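Local atomic coordinates of ebony (Drosophila melanogaster, PDB entry 6DYR), a protein that probably joins beta-alanine to amines such as histamine as a nonribosomal peptide synthetase, this chain being its C-terminal, GNAT-like domain. Residues A[75-80]-A[121-126]; A[160-165]-A[206-211]; A[30-35]-A[94-99]; A[81-86]-A[114-119]. One frame throughout, in Å; residues are numbered along the deposited sequence.

Contact 1: residues A[75-80]-A[121-126]; sequences TALNFD and HSFMMG. With HJD (N-[2-(1H-imidazol-5-yl)ethyl]-beta-alaninamide), chain B.
F123 leans across the strand pair and fills the hollow between L77 and F79. Its CG sits between the backbone N and the carbonyl carbon (chi1 74°), which swings the ring over segment 75-80. There F123 CZ lies 3.5 Å from L77 CB, and F123 CE1 comes within 3.3 Å of F79 CD2. The two phenyl planes are nearly parallel, 16° apart, but slid so far that little of one ring lies over the other. Next to this wedge L77 and M124 run side by side, pointing the same way. On the opposite face the small A76 leaves room for the bent end of M125, whose CE rests 3.9 Å from A76 CB. N78 OD1 settles 3.4 Å from S122 CB, while its ND2 is bonded to L60 O. Regular antiparallel pairing holds both ends, as in T75 N to G126 O (2.9 Å) and F79 N to H121 O (3.0 Å). Between them F123 and M124 both face L77, whose carbonyl receives a weak bond from each. Past this step M125 N makes a weak bond, 2.9 Å, to O1 of the bound beta-alanyl-histamine. A classic beta bulge on the fourth strand is a hallmark of the GNAT fold; here it lies beside the ligand.

Contact 2: residues A[160-165]-A[206-211]; sequences FTTNTS and AIVHWK. With HJD (N-[2-(1H-imidazol-5-yl)ethyl]-beta-alaninamide), chain B.
N163 reaches over to H209 and, with the other end of the same amide, to the bound ligand. Its ND2 donates to H209 ND1 at 2.8 Å; the imidazole nitrogen lies in the amide plane, whereas the donor is tilted 35° from the imidazole plane. That bond helps set the amide rotation and turns N163 OD1 to the ligand amine N4, from which it accepts a weak bond. T161 OG1 accepts from the same N4 at 3.0 Å and is also bonded to S122 O on the neighbouring strand, a second grip that positions the hydroxyl. T162 O takes the amide N3 of the ligand at 3.2 Å, so one short strand end offers three oxygens to the ligand. Behind this shell, N163 N is bonded to I207 O (2.7 Å), and I207 CG2 lies over one face of the H209 ring, toward the rim. The other side of the sheet is largely apolar, with T162 OG1 bonded to E104: F160 CE1 meets V208 CG1 at 3.4 Å, and F160 CB abuts the edge of W210, 3.7 Å from CE3. Helix 166-174 packs on N163, I207 and H209, helix 93-111 on F160, T162 and V208, and strand 178-184 flanks strand 205-212 at that border of the sheet.

Contact 3: residues A[30-35]-A[94-99]; sequences DLEQWL and LIVFEF. With HJD (N-[2-(1H-imidazol-5-yl)ethyl]-beta-alaninamide), chain B.
L31 and L35 both hold CG opposite the carbonyl carbon (chi1 -72° and -58°), a setting that sends their branched ends toward V96 and F99 on helix 93-111. In this GNAT-like domain the loop containing 30-35 thus folds down on a helix that packs against the central sheet. E32 starts out the same way but bends at chi2 (74°), bringing its carboxylate round to V96 as well. V96 divides its two methyl groups between protein and ligand: CG2 lies 3.6 Å from L35 CD1, while CG1 is 3.5 Å from N2 of the ligand imidazole. One turn further on, L31 CD1 touches the edge of the F99 ring, in its plane and 3.7 Å from CD2, with the two side chains crossing at about a right angle. Y188 and F197 meet the same ring. No hydrogen bond joins the segments; side-chain packing holds them, and the 3-10 turn at 32-34 keeps its own bond from L35 N to E32 O. F97, turned away from the loop, brings its CZ to 4.2 Å from ligand C3. Loop and helix therefore wall the imidazole pocket together, with E32 as an acidic neighbour, its OE1 2.9 Å from ligand N2.

Contact 4: residues A[81-86]-A[114-119]; sequences ARNEPE and KGLNQI
A81 and I119 tie the two loops at the backbone: A81 N donates to I119 O at 2.7 Å, an almost straight bond of 176° at the hydrogen. Segment 81-86 leaves strand 71-80 here, and segment 114-119 leads into strand 119-127 after turning at G115, where phi is positive (97°). Beside the bond A81 CB packs 3.5 Å from I119 CG2. R82 then stretches out, extended from CG to NE, along K114 and G115. G115 O lies in the plane of its guanidinium, at the edge, and 3.3 Å from R82 CD, whereas I119 CD1 lies over one face, 3.3 Å from NH1. A salt bridge from NH2 to D109 and bonds from NH1 to the carbonyls of P113 and R108 fix the group. K114 NZ is 4.2 Å from R82 NH1, a proximity of like charges that D109 and the surrounding carbonyl oxygens probably ease. Farther along, L116 CD2 rests 3.8 Å from N83 CB. D80 organises the corner: OD1 bonds R82 N in an Asx turn, and OD2 bonds N117 N. At the surface, the A81-I119 backbone bond thus joins the two ends of the helical connection between the adjacent antiparallel strands 71-80 and 119-127.

In the fold
From the N terminus, segment 30-35 opens contact 3, followed by 75-80 and 81-86, which open contacts 1 and 4. Segment 94-99 closes contact 3 while those two are still open, so contact 3 crosses both. Contact 4 then closes at 114-119 and contact 1 at 121-126, the former lying wholly within the latter's loop. Contact 2 follows in series, spanning 160-165 to 206-211. Contacts 1 and 2 belong to one sheet, meeting through strands 119-127 and 158-163, and contact 3 adds the helix and loop beyond the ligand. Contacts 1, 2 and 3 all touch the ligand; contact 4 ties loops at the far ends of the strands, where I119 packs on F160 and W210.

Contact 1: residues A[75-80]-A[121-126]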
# COMPACT_ATOMS: atom_id res chain seq x y z
N THR A 75 7.58 -4.37 -4.71
CA THR A 75 7.95 -3.07 -4.16
C THR A 75 7.05 -2.74 -2.98
O THR A 75 5.88 -3.14 -2.93
CB THR A 75 7.86 -1.96 -5.21
OG1 THR A 75 8.26 -0.72 -4.63
CG2 THR A 75 6.44 -1.84 -5.75
N ALA A 76 7.62 -2.03 -2.01
CA ALA A 76 6.90 -1.57 -0.83
C ALA A 76 7.14 -0.07 -0.71
O ALA A 76 8.22 0.37 -0.33
CB ALA A 76 7.36 -2.31 0.43
N LEU A 77 6.13 0.71 -1.06
CA LEU A 77 6.21 2.16 -0.99
C LEU A 77 5.78 2.60 0.41
O LEU A 77 4.66 2.33 0.84
CB LEU A 77 5.33 2.80 -2.06
CG LEU A 77 5.48 2.19 -3.46
CD1 LEU A 77 4.65 2.96 -4.47
CD2 LEU A 77 6.94 2.14 -3.88
N ASN A 78 6.69 3.27 1.12
CA ASN A 78 6.45 3.67 2.50
C ASN A 78 6.66 5.16 2.65
O ASN A 78 7.52 5.76 2.00
CB ASN A 78 7.39 2.93 3.47
CG ASN A 78 7.35 1.43 3.28
OD1 ASN A 78 6.32 0.79 3.52
ND2 ASN A 78 8.47 0.86 2.87
N PHE A 79 5.87 5.76 3.54
CA PHE A 79 6.05 7.13 3.98
C PHE A 79 5.90 7.18 5.49
O PHE A 79 5.28 6.31 6.10
CB PHE A 79 5.05 8.09 3.34
CG PHE A 79 5.45 8.59 1.98
CD1 PHE A 79 6.61 9.32 1.81
CD2 PHE A 79 4.64 8.36 0.89
CE1 PHE A 79 6.97 9.79 0.56
CE2 PHE A 79 4.98 8.83 -0.36
CZ PHE A 79 6.15 9.55 -0.52
N ASP A 80 6.48 8.22 6.09
CA ASP A 80 6.08 8.62 7.42
C ASP A 80 4.62 9.06 7.36
O ASP A 80 4.27 9.92 6.55
CB ASP A 80 6.98 9.75 7.93
CG ASP A 80 6.72 10.11 9.39
OD1 ASP A 80 5.64 9.81 9.93
OD2 ASP A 80 7.62 10.72 10.01
N HIS A 121 4.09 4.43 7.50
CA HIS A 121 2.89 4.12 6.72
C HIS A 121 3.31 3.27 5.53
O HIS A 121 3.88 3.78 4.56
CB HIS A 121 2.18 5.39 6.27
CG HIS A 121 0.81 5.16 5.72
ND1 HIS A 121 0.19 6.04 4.86
CD2 HIS A 121 -0.07 4.14 5.91
CE1 HIS A 121 -1.01 5.58 4.54
NE2 HIS A 121 -1.19 4.43 5.17
N SER A 122 3.05 1.97 5.61
CA SER A 122 3.20 1.09 4.45
C SER A 122 1.94 1.23 3.61
O SER A 122 1.00 0.43 3.70
CB SER A 122 3.44 -0.35 4.90
OG SER A 122 3.38 -1.24 3.80
N PHE A 123 1.91 2.28 2.79
CA PHE A 123 0.68 2.64 2.09
C PHE A 123 0.48 1.88 0.79
O PHE A 123 -0.65 1.78 0.32
CB PHE A 123 0.64 4.15 1.82
CG PHE A 123 1.55 4.60 0.72
CD1 PHE A 123 2.88 4.87 0.98
CD2 PHE A 123 1.08 4.76 -0.57
CE1 PHE A 123 3.73 5.29 -0.03
CE2 PHE A 123 1.91 5.18 -1.59
CZ PHE A 123 3.24 5.45 -1.32
N MET A 124 1.54 1.32 0.20
CA MET A 124 1.38 0.60 -1.05
C MET A 124 2.39 -0.54 -1.12
O MET A 124 3.55 -0.37 -0.76
CB MET A 124 1.54 1.54 -2.26
CG MET A 124 0.64 1.18 -3.44
SD MET A 124 0.31 2.57 -4.54
CE MET A 124 -0.71 3.61 -3.50
N MET A 125 1.92 -1.69 -1.59
CA MET A 125 2.74 -2.88 -1.74
C MET A 125 2.26 -3.63 -2.97
O MET A 125 1.07 -3.91 -3.10
CB MET A 125 2.66 -3.76 -0.49
CG MET A 125 3.64 -4.92 -0.47
SD MET A 125 3.74 -5.71 1.15
CE MET A 125 4.50 -4.43 2.14
N GLY A 126 3.19 -3.94 -3.88
CA GLY A 126 2.83 -4.61 -5.12
C GLY A 126 3.86 -5.64 -5.51
O GLY A 126 5.01 -5.60 -5.08
N1 HJD B . -4.37 1.88 -1.96
C2 HJD B . -4.82 0.64 -1.58
N3 HJD B . -2.42 -1.24 0.64
C4 HJD B . -4.35 -0.03 -0.33
N4 HJD B . 0.36 -3.57 3.63
C5 HJD B . -3.11 -0.86 -0.58
C6 HJD B . -1.21 -1.82 0.62
C1 HJD B . -5.68 0.25 -2.56
C3 HJD B . -4.97 2.20 -3.11
C7 HJD B . -0.51 -1.97 1.95
C8 HJD B . -0.23 -3.42 2.30
N2 HJD B . -5.77 1.24 -3.51
O1 HJD B . -0.68 -2.19 -0.42

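Contact 2: residues A[160-165]-A[206-211]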
# COMPACT_ATOMS: atom_id res chain seq x y z
N PHE A 160 2.07 0.94 10.02
CA PHE A 160 0.67 1.32 9.90
C PHE A 160 0.25 1.13 8.45
O PHE A 160 0.94 1.60 7.54
CB PHE A 160 0.48 2.77 10.34
CG PHE A 160 -0.94 3.25 10.35
CD1 PHE A 160 -1.88 2.65 11.17
CD2 PHE A 160 -1.32 4.33 9.58
CE1 PHE A 160 -3.19 3.11 11.20
CE2 PHE A 160 -2.62 4.80 9.60
CZ PHE A 160 -3.56 4.19 10.41
N THR A 161 -0.87 0.45 8.23
CA THR A 161 -1.30 0.19 6.87
C THR A 161 -2.78 -0.17 6.86
O THR A 161 -3.32 -0.67 7.86
CB THR A 161 -0.49 -0.93 6.22
OG1 THR A 161 -0.95 -1.13 4.88
CG2 THR A 161 -0.65 -2.24 6.99
N THR A 162 -3.42 0.08 5.73
CA THR A 162 -4.78 -0.37 5.46
C THR A 162 -4.72 -1.45 4.40
O THR A 162 -4.26 -1.20 3.28
CB THR A 162 -5.67 0.79 5.00
OG1 THR A 162 -5.76 1.75 6.06
CG2 THR A 162 -7.06 0.30 4.67
N ASN A 163 -5.16 -2.65 4.75
CA ASN A 163 -5.09 -3.80 3.87
C ASN A 163 -6.45 -4.02 3.22
O ASN A 163 -7.46 -4.19 3.92
CB ASN A 163 -4.63 -5.04 4.63
CG ASN A 163 -3.15 -4.99 4.95
OD1 ASN A 163 -2.33 -4.71 4.08
ND2 ASN A 163 -2.80 -5.22 6.21
N THR A 164 -6.48 -4.01 1.89
CA THR A 164 -7.72 -4.00 1.13
C THR A 164 -7.97 -5.29 0.36
O THR A 164 -9.04 -5.43 -0.23
CB THR A 164 -7.72 -2.82 0.16
OG1 THR A 164 -6.49 -2.81 -0.58
CG2 THR A 164 -7.86 -1.51 0.92
N SER A 165 -7.02 -6.22 0.35
CA SER A 165 -7.26 -7.51 -0.27
C SER A 165 -7.28 -8.60 0.79
O SER A 165 -6.65 -8.47 1.84
CB SER A 165 -6.18 -7.85 -1.32
OG SER A 165 -4.92 -8.07 -0.71
N ALA A 206 -12.03 -3.34 4.47
CA ALA A 206 -10.83 -2.52 4.47
C ALA A 206 -10.34 -2.51 5.91
O ALA A 206 -10.90 -1.82 6.76
CB ALA A 206 -11.10 -1.11 3.95
N ILE A 207 -9.31 -3.30 6.19
CA ILE A 207 -8.82 -3.47 7.55
C ILE A 207 -7.61 -2.58 7.76
O ILE A 207 -6.64 -2.64 6.99
CB ILE A 207 -8.49 -4.94 7.85
CG1 ILE A 207 -9.70 -5.83 7.51
CG2 ILE A 207 -8.11 -5.09 9.31
CD1 ILE A 207 -9.49 -7.31 7.80
N VAL A 208 -7.68 -1.75 8.79
CA VAL A 208 -6.57 -0.88 9.18
C VAL A 208 -5.71 -1.65 10.17
O VAL A 208 -6.17 -2.05 11.24
CB VAL A 208 -7.09 0.42 9.80
CG1 VAL A 208 -5.94 1.21 10.41
CG2 VAL A 208 -7.82 1.25 8.76
N HIS A 209 -4.45 -1.88 9.80
CA HIS A 209 -3.56 -2.68 10.63
C HIS A 209 -2.47 -1.81 11.23
O HIS A 209 -2.16 -0.72 10.74
CB HIS A 209 -2.95 -3.83 9.83
CG HIS A 209 -3.84 -5.03 9.73
ND1 HIS A 209 -4.42 -5.43 8.54
CD2 HIS A 209 -4.25 -5.91 10.67
CE1 HIS A 209 -5.14 -6.51 8.75
NE2 HIS A 209 -5.06 -6.82 10.03
N TRP A 210 -1.89 -2.32 12.31
CA TRP A 210 -0.86 -1.61 13.06
C TRP A 210 -0.13 -2.62 13.93
O TRP A 210 -0.77 -3.36 14.69
CB TRP A 210 -1.48 -0.50 13.92
CG TRP A 210 -0.60 0.04 15.02
CD1 TRP A 210 -0.65 -0.30 16.34
CD2 TRP A 210 0.45 1.01 14.89
NE1 TRP A 210 0.30 0.40 17.04
CE2 TRP A 210 0.99 1.21 16.18
CE3 TRP A 210 0.98 1.73 13.81
CZ2 TRP A 210 2.03 2.10 16.42
CZ3 TRP A 210 2.02 2.61 14.06
CH2 TRP A 210 2.54 2.79 15.35
N LYS A 211 1.19 -2.67 13.81
CA LYS A 211 2.02 -3.49 14.67
C LYS A 211 3.16 -2.63 15.21
O LYS A 211 3.88 -2.00 14.43
CB LYS A 211 2.59 -4.71 13.94
CG LYS A 211 3.63 -5.46 14.77
CD LYS A 211 3.84 -6.87 14.27
CE LYS A 211 4.51 -6.89 12.91
NZ LYS A 211 4.71 -8.29 12.46
N1 HJD B . -4.37 1.88 -1.96
C2 HJD B . -4.82 0.64 -1.58
N3 HJD B . -2.42 -1.24 0.64
C4 HJD B . -4.35 -0.03 -0.33
N4 HJD B . 0.36 -3.57 3.63
C5 HJD B . -3.11 -0.86 -0.58
C6 HJD B . -1.21 -1.82 0.62
C1 HJD B . -5.68 0.25 -2.56
C3 HJD B . -4.97 2.20 -3.11
C7 HJD B . -0.51 -1.97 1.95
C8 HJD B . -0.23 -3.42 2.30
N2 HJD B . -5.77 1.24 -3.51
O1 HJD B . -0.68 -2.19 -0.42

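Contact 3: residues A[30-35]-A[94-99]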
# COMPACT_ATOMS: atom_id res chain seq x y z
N ASP A 30 -9.11 -4.54 -5.23
CA ASP A 30 -10.38 -4.85 -4.57
C ASP A 30 -11.26 -3.61 -4.43
O ASP A 30 -12.48 -3.73 -4.39
CB ASP A 30 -10.11 -5.48 -3.21
CG ASP A 30 -9.09 -6.60 -3.27
OD1 ASP A 30 -7.91 -6.31 -3.58
OD2 ASP A 30 -9.47 -7.77 -3.02
N LEU A 31 -10.66 -2.43 -4.35
CA LEU A 31 -11.43 -1.19 -4.27
C LEU A 31 -11.67 -0.58 -5.64
O LEU A 31 -12.77 -0.08 -5.91
CB LEU A 31 -10.71 -0.18 -3.37
CG LEU A 31 -10.71 -0.44 -1.87
CD1 LEU A 31 -10.03 0.70 -1.14
CD2 LEU A 31 -12.13 -0.63 -1.36
N GLU A 32 -10.66 -0.61 -6.52
CA GLU A 32 -10.76 0.03 -7.83
C GLU A 32 -11.71 -0.70 -8.77
O GLU A 32 -12.22 -0.08 -9.71
CB GLU A 32 -9.37 0.11 -8.47
CG GLU A 32 -8.46 1.19 -7.89
CD GLU A 32 -7.89 0.86 -6.51
OE1 GLU A 32 -6.93 1.53 -6.10
OE2 GLU A 32 -8.41 -0.06 -5.84
N GLN A 33 -11.95 -2.00 -8.55
CA GLN A 33 -12.85 -2.74 -9.43
C GLN A 33 -14.27 -2.19 -9.37
O GLN A 33 -15.03 -2.33 -10.34
CB GLN A 33 -12.85 -4.22 -9.05
CG GLN A 33 -13.34 -4.48 -7.63
CD GLN A 33 -13.33 -5.94 -7.26
OE1 GLN A 33 -13.16 -6.29 -6.09
NE2 GLN A 33 -13.51 -6.81 -8.25
N TRP A 34 -14.64 -1.56 -8.27
CA TRP A 34 -15.99 -1.04 -8.10
C TRP A 34 -16.15 0.38 -8.63
O TRP A 34 -17.29 0.85 -8.76
CB TRP A 34 -16.39 -1.11 -6.63
CG TRP A 34 -16.16 -2.47 -6.06
CD1 TRP A 34 -15.23 -2.83 -5.13
CD2 TRP A 34 -16.86 -3.67 -6.42
NE1 TRP A 34 -15.32 -4.18 -4.88
CE2 TRP A 34 -16.30 -4.72 -5.66
CE3 TRP A 34 -17.90 -3.96 -7.31
CZ2 TRP A 34 -16.76 -6.03 -5.76
CZ3 TRP A 34 -18.34 -5.26 -7.41
CH2 TRP A 34 -17.78 -6.28 -6.64
N LEU A 35 -15.05 1.06 -8.95
CA LEU A 35 -15.09 2.36 -9.60
C LEU A 35 -15.10 2.25 -11.12
O LEU A 35 -14.91 3.26 -11.80
CB LEU A 35 -13.91 3.21 -9.15
CG LEU A 35 -13.79 3.46 -7.64
CD1 LEU A 35 -12.55 4.28 -7.32
CD2 LEU A 35 -15.04 4.15 -7.11
N LEU A 94 -9.22 9.42 -6.31
CA LEU A 94 -9.39 10.29 -5.15
C LEU A 94 -10.36 9.69 -4.15
O LEU A 94 -10.18 9.81 -2.93
CB LEU A 94 -9.87 11.67 -5.61
CG LEU A 94 -10.28 12.67 -4.52
CD1 LEU A 94 -9.09 13.01 -3.62
CD2 LEU A 94 -10.88 13.93 -5.13
N ILE A 95 -11.41 9.03 -4.64
CA ILE A 95 -12.36 8.36 -3.76
C ILE A 95 -11.67 7.26 -2.98
O ILE A 95 -11.93 7.06 -1.78
CB ILE A 95 -13.55 7.82 -4.57
CG1 ILE A 95 -14.27 8.96 -5.29
CG2 ILE A 95 -14.50 7.06 -3.66
CD1 ILE A 95 -15.37 8.51 -6.22
N VAL A 96 -10.76 6.52 -3.63
CA VAL A 96 -10.03 5.46 -2.95
C VAL A 96 -9.20 6.03 -1.81
O VAL A 96 -9.27 5.56 -0.67
CB VAL A 96 -9.15 4.69 -3.95
CG1 VAL A 96 -8.08 3.90 -3.21
CG2 VAL A 96 -9.99 3.75 -4.79
N PHE A 97 -8.42 7.08 -2.09
CA PHE A 97 -7.55 7.62 -1.06
C PHE A 97 -8.33 8.42 -0.03
O PHE A 97 -7.92 8.49 1.14
CB PHE A 97 -6.44 8.46 -1.70
CG PHE A 97 -5.40 7.63 -2.39
CD1 PHE A 97 -4.34 7.10 -1.67
CD2 PHE A 97 -5.49 7.36 -3.74
CE1 PHE A 97 -3.39 6.32 -2.30
CE2 PHE A 97 -4.54 6.58 -4.37
CZ PHE A 97 -3.48 6.06 -3.65
N GLU A 98 -9.47 9.00 -0.42
CA GLU A 98 -10.35 9.59 0.59
C GLU A 98 -10.97 8.52 1.47
O GLU A 98 -11.16 8.74 2.67
CB GLU A 98 -11.43 10.44 -0.08
CG GLU A 98 -10.99 11.87 -0.37
CD GLU A 98 -12.05 12.66 -1.12
OE1 GLU A 98 -13.14 12.11 -1.38
OE2 GLU A 98 -11.77 13.83 -1.45
N PHE A 99 -11.28 7.35 0.90
CA PHE A 99 -11.79 6.26 1.71
C PHE A 99 -10.73 5.71 2.65
O PHE A 99 -11.01 5.43 3.82
CB PHE A 99 -12.33 5.14 0.82
CG PHE A 99 -12.66 3.88 1.57
CD1 PHE A 99 -13.61 3.88 2.58
CD2 PHE A 99 -12.01 2.69 1.28
CE1 PHE A 99 -13.91 2.73 3.28
CE2 PHE A 99 -12.31 1.53 1.98
CZ PHE A 99 -13.26 1.55 2.98
N1 HJD B . -4.37 1.88 -1.96
C2 HJD B . -4.82 0.64 -1.58
N3 HJD B . -2.42 -1.24 0.64
C4 HJD B . -4.35 -0.03 -0.33
N4 HJD B . 0.36 -3.57 3.63
C5 HJD B . -3.11 -0.86 -0.58
C6 HJD B . -1.21 -1.82 0.62
C1 HJD B . -5.68 0.25 -2.56
C3 HJD B . -4.97 2.20 -3.11
C7 HJD B . -0.51 -1.97 1.95
C8 HJD B . -0.23 -3.42 2.30
N2 HJD B . -5.77 1.24 -3.51
O1 HJD B . -0.68 -2.19 -0.42

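Contact 4: residues A[81-86]-A[114-119]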
# COMPACT_ATOMS: atom_id res chain seq x y z
N ALA A 81 3.78 8.45 8.19
CA ALA A 81 2.35 8.73 8.12
C ALA A 81 2.04 10.20 8.39
O ALA A 81 1.07 10.74 7.86
CB ALA A 81 1.58 7.84 9.09
N ARG A 82 2.86 10.85 9.22
CA ARG A 82 2.69 12.27 9.52
C ARG A 82 3.59 13.15 8.66
O ARG A 82 3.83 14.31 9.02
CB ARG A 82 2.96 12.52 11.01
CG ARG A 82 2.18 11.58 11.92
CD ARG A 82 2.22 12.05 13.37
NE ARG A 82 1.50 11.15 14.26
CZ ARG A 82 0.17 11.06 14.31
NH1 ARG A 82 -0.41 10.22 15.15
NH2 ARG A 82 -0.58 11.81 13.51
N ASN A 83 4.08 12.63 7.54
CA ASN A 83 4.97 13.38 6.67
C ASN A 83 4.85 12.84 5.25
O ASN A 83 5.84 12.46 4.61
CB ASN A 83 6.41 13.31 7.18
CG ASN A 83 7.34 14.27 6.47
OD1 ASN A 83 6.90 15.26 5.88
ND2 ASN A 83 8.64 13.97 6.51
N GLU A 84 3.62 12.79 4.73
CA GLU A 84 3.29 12.29 3.41
C GLU A 84 3.09 13.44 2.43
O GLU A 84 2.68 14.53 2.82
CB GLU A 84 2.02 11.44 3.45
CG GLU A 84 2.18 10.10 4.12
CD GLU A 84 1.07 9.13 3.78
OE1 GLU A 84 0.04 9.58 3.24
OE2 GLU A 84 1.22 7.92 4.05
N PRO A 85 3.39 13.21 1.15
CA PRO A 85 3.22 14.28 0.16
C PRO A 85 1.76 14.64 -0.05
O PRO A 85 0.86 13.81 0.07
CB PRO A 85 3.83 13.68 -1.11
CG PRO A 85 3.76 12.20 -0.91
CD PRO A 85 3.96 11.99 0.56
N GLU A 86 1.54 15.92 -0.36
CA GLU A 86 0.20 16.43 -0.65
C GLU A 86 -0.13 16.14 -2.10
O GLU A 86 0.56 16.60 -3.01
CB GLU A 86 0.14 17.93 -0.37
CG GLU A 86 0.66 18.37 1.00
CD GLU A 86 2.18 18.40 1.08
OE1 GLU A 86 2.74 18.20 2.18
OE2 GLU A 86 2.83 18.62 0.03
N LYS A 114 2.24 10.48 18.49
CA LYS A 114 2.38 11.79 17.88
C LYS A 114 3.82 12.04 17.46
O LYS A 114 4.76 11.44 17.99
CB LYS A 114 1.93 12.89 18.84
CG LYS A 114 0.45 13.27 18.74
CD LYS A 114 -0.46 12.09 19.05
CE LYS A 114 -1.91 12.40 18.70
NZ LYS A 114 -2.72 11.15 18.59
N GLY A 115 3.99 12.93 16.49
CA GLY A 115 5.30 13.35 16.05
C GLY A 115 5.78 12.59 14.82
O GLY A 115 5.26 11.53 14.46
N LEU A 116 6.79 13.16 14.17
CA LEU A 116 7.38 12.53 13.00
C LEU A 116 8.22 11.32 13.41
O LEU A 116 8.55 11.13 14.59
CB LEU A 116 8.26 13.53 12.24
CG LEU A 116 7.60 14.86 11.85
CD1 LEU A 116 8.65 15.85 11.36
CD2 LEU A 116 6.54 14.63 10.78
N ASN A 117 8.57 10.51 12.42
CA ASN A 117 9.40 9.32 12.61
C ASN A 117 8.80 8.36 13.63
O ASN A 117 9.52 7.61 14.29
CB ASN A 117 10.83 9.70 13.00
CG ASN A 117 11.85 8.66 12.59
OD1 ASN A 117 12.68 8.90 11.71
ND2 ASN A 117 11.79 7.49 13.22
N GLN A 118 7.48 8.39 13.78
CA GLN A 118 6.76 7.50 14.68
C GLN A 118 5.97 6.44 13.93
O GLN A 118 6.03 5.26 14.27
CB GLN A 118 5.81 8.30 15.58
CG GLN A 118 6.51 9.26 16.53
CD GLN A 118 7.22 8.54 17.66
OE1 GLN A 118 6.98 7.35 17.91
NE2 GLN A 118 8.08 9.25 18.37
N ILE A 119 5.22 6.84 12.91
CA ILE A 119 4.28 5.97 12.22
C ILE A 119 4.81 5.72 10.82
O ILE A 119 4.76 6.60 9.96
CB ILE A 119 2.87 6.57 12.18
CG1 ILE A 119 2.49 7.12 13.56
CG2 ILE A 119 1.87 5.54 11.77
CD1 ILE A 119 1.14 7.79 13.56